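Local coordinates for protein Two-component system sensor histidine kinase (Bacteroides thetaiotaomicron, PDB 3OTT) that probably acts as a membrane-bound sensor histidine kinase that perceives saccharides through this extracellular beta-propeller and beta-sandwich part and relays the signal by phosphotransfer to gene regulation, at residues B[276-281]-B[294-299]. Sequence-based numbering, arbitrary orientation.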
loop_
_atom_site.group_PDB
_atom_site.type_symbol
_atom_site.label_atom_id
_atom_site.label_comp_id
_atom_site.label_asym_id
_atom_site.label_seq_id
_atom_site.Cartn_x
_atom_site.Cartn_y
_atom_site.Cartn_z
ATOM N N LEU B 276 23.971 8.042 -29.452
ATOM C CA LEU B 276 24.535 7.680 -28.165
ATOM C C LEU B 276 25.878 8.362 -28.106
ATOM O O LEU B 276 26.626 8.262 -29.056
ATOM C CB LEU B 276 24.757 6.175 -28.093
ATOM C CG LEU B 276 25.499 5.648 -26.881
ATOM C CD1 LEU B 276 24.733 5.897 -25.645
ATOM C CD2 LEU B 276 25.806 4.092 -27.083
ATOM N N THR B 277 26.169 9.021 -26.989
ATOM C CA THR B 277 27.375 9.872 -26.859
ATOM C C THR B 277 28.678 9.059 -26.896
ATOM O O THR B 277 29.665 9.477 -27.497
ATOM C CB THR B 277 27.324 10.722 -25.543
ATOM O OG1 THR B 277 28.351 11.698 -25.581
ATOM C CG2 THR B 277 27.515 9.879 -24.277
ATOM N N ASN B 278 28.681 7.882 -26.263
ATOM C CA ASN B 278 29.866 7.026 -26.308
ATOM C C ASN B 278 29.406 5.567 -26.144
ATOM O O ASN B 278 28.359 5.322 -25.539
ATOM C CB ASN B 278 30.817 7.460 -25.172
ATOM C CG ASN B 278 32.066 6.614 -25.081
ATOM O OD1 ASN B 278 32.145 5.711 -24.251
ATOM N ND2 ASN B 278 33.078 6.951 -25.869
ATOM N N ASN B 279 30.223 4.626 -26.610
ATOM C CA ASN B 279 29.850 3.195 -26.750
ATOM C C ASN B 279 30.096 2.439 -25.451
ATOM O O ASN B 279 29.613 1.298 -25.291
ATOM C CB ASN B 279 30.637 2.513 -27.906
ATOM C CG ASN B 279 30.038 2.800 -29.292
ATOM O OD1 ASN B 279 28.882 3.221 -29.421
ATOM N ND2 ASN B 279 30.836 2.604 -30.335
ATOM N N ILE B 280 30.891 3.015 -24.545
ATOM C CA ILE B 280 31.142 2.317 -23.334
ATOM C C ILE B 280 30.169 2.742 -22.269
ATOM O O ILE B 280 30.298 3.856 -21.733
ATOM C CB ILE B 280 32.582 2.431 -22.817
ATOM C CG1 ILE B 280 33.573 1.756 -23.790
ATOM C CG2 ILE B 280 32.668 1.735 -21.429
ATOM C CD1 ILE B 280 34.987 2.396 -23.845
ATOM N N ILE B 281 29.241 1.848 -21.897
ATOM C CA ILE B 281 28.166 2.228 -20.965
ATOM C C ILE B 281 28.348 1.666 -19.545
ATOM O O ILE B 281 27.995 0.504 -19.282
ATOM C CB ILE B 281 26.780 1.830 -21.534
ATOM C CG1 ILE B 281 26.509 2.567 -22.853
ATOM C CG2 ILE B 281 25.648 2.202 -20.569
ATOM C CD1 ILE B 281 25.484 1.868 -23.747
ATOM N N LEU B 294 22.016 7.174 -19.356
ATOM C CA LEU B 294 23.188 6.315 -19.684
ATOM C C LEU B 294 24.448 7.087 -19.403
ATOM O O LEU B 294 24.685 8.165 -19.978
ATOM C CB LEU B 294 23.210 5.881 -21.170
ATOM C CG LEU B 294 21.844 5.441 -21.697
ATOM C CD1 LEU B 294 21.790 5.553 -23.236
ATOM C CD2 LEU B 294 21.644 3.974 -21.253
ATOM N N GLY B 295 25.268 6.506 -18.529
ATOM C CA GLY B 295 26.549 7.080 -18.149
ATOM C C GLY B 295 27.663 6.306 -18.825
ATOM O O GLY B 295 27.800 5.037 -18.646
ATOM N N THR B 296 28.489 7.069 -19.538
ATOM C CA THR B 296 29.390 6.517 -20.460
ATOM C C THR B 296 30.784 7.055 -20.190
ATOM O O THR B 296 31.016 7.832 -19.258
ATOM C CB THR B 296 28.993 6.844 -21.892
ATOM O OG1 THR B 296 29.388 8.186 -22.154
ATOM C CG2 THR B 296 27.474 6.745 -22.126
ATOM N N ASP B 297 31.718 6.562 -21.001
ATOM C CA ASP B 297 33.070 6.947 -20.942
ATOM C C ASP B 297 33.252 8.368 -21.489
ATOM O O ASP B 297 34.316 8.920 -21.348
ATOM C CB ASP B 297 33.916 5.971 -21.783
ATOM C CG ASP B 297 35.217 5.636 -21.117
ATOM O OD1 ASP B 297 35.200 5.380 -19.900
ATOM O OD2 ASP B 297 36.256 5.634 -21.805
ATOM N N TYR B 298 32.201 8.967 -22.058
ATOM C CA TYR B 298 32.260 10.363 -22.426
ATOM C C TYR B 298 30.878 11.045 -22.368
ATOM O O TYR B 298 30.163 11.126 -23.381
ATOM C CB TYR B 298 32.997 10.542 -23.764
ATOM C CG TYR B 298 33.179 12.005 -24.207
ATOM C CD1 TYR B 298 34.041 12.863 -23.538
ATOM C CD2 TYR B 298 32.458 12.513 -25.295
ATOM C CE1 TYR B 298 34.163 14.198 -23.927
ATOM C CE2 TYR B 298 32.603 13.816 -25.708
ATOM C CZ TYR B 298 33.447 14.646 -25.021
ATOM O OH TYR B 298 33.565 15.928 -25.444
ATOM N N GLY B 299 30.508 11.564 -21.198
ATOM C CA GLY B 299 29.215 12.236 -21.039
ATOM C C GLY B 299 28.036 11.292 -20.745
ATOM O O GLY B 299 28.208 10.077 -20.513
#
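Asp297 N donates to Ile280 O at 3.1 Å, meeting the oxygen in the carbonyl plane but with a bent N-H (137°), the hydrogen leaning partly toward Asn278 OD1; Thr296 CA adds a CA-H...O contact to the same oxygen. Next along, Ile281 and Thr296 form an antiparallel non-hydrogen-bonded pair. Asn278 OD1 closes an Asx turn by accepting from Ile280 N at 3.0 Å, the donor sitting above the amide plane, and takes only a weak bond from Asp297 N. Thr296 OG1, held between its backbone N and carbonyl carbon (chi1 78°), makes an ST turn: Tyr298 N donates to it at 2.9 Å, and it donates to Gly299 O, which also receives Thr296 N. Replacing Thr296 by valine would probably leave Tyr298 N without its acceptor and free the turn to shift. Thr277 OG1 comes within 2.9 Å of Tyr298 O and hydrogen-bonds with Tyr16 OH. Asp297 OD1 forms a hydrogen bond with Trp282 NE1. Apolar contacts complete the interface: Thr277 CG2 meets Thr296 CG2 at 3.8 Å, and Leu276 CD1 touches Leu294 CD1 at the same distance, the two leucines crossing at about a right angle. The connection from strand 264-266 thus enters strand 281-286 against the hairpin turn joining 292-296 to 300-303, in the propeller blade that N-terminal strand 13-15 completes along one edge, with 281-286 at the other, a Velcro-type closure of the ring.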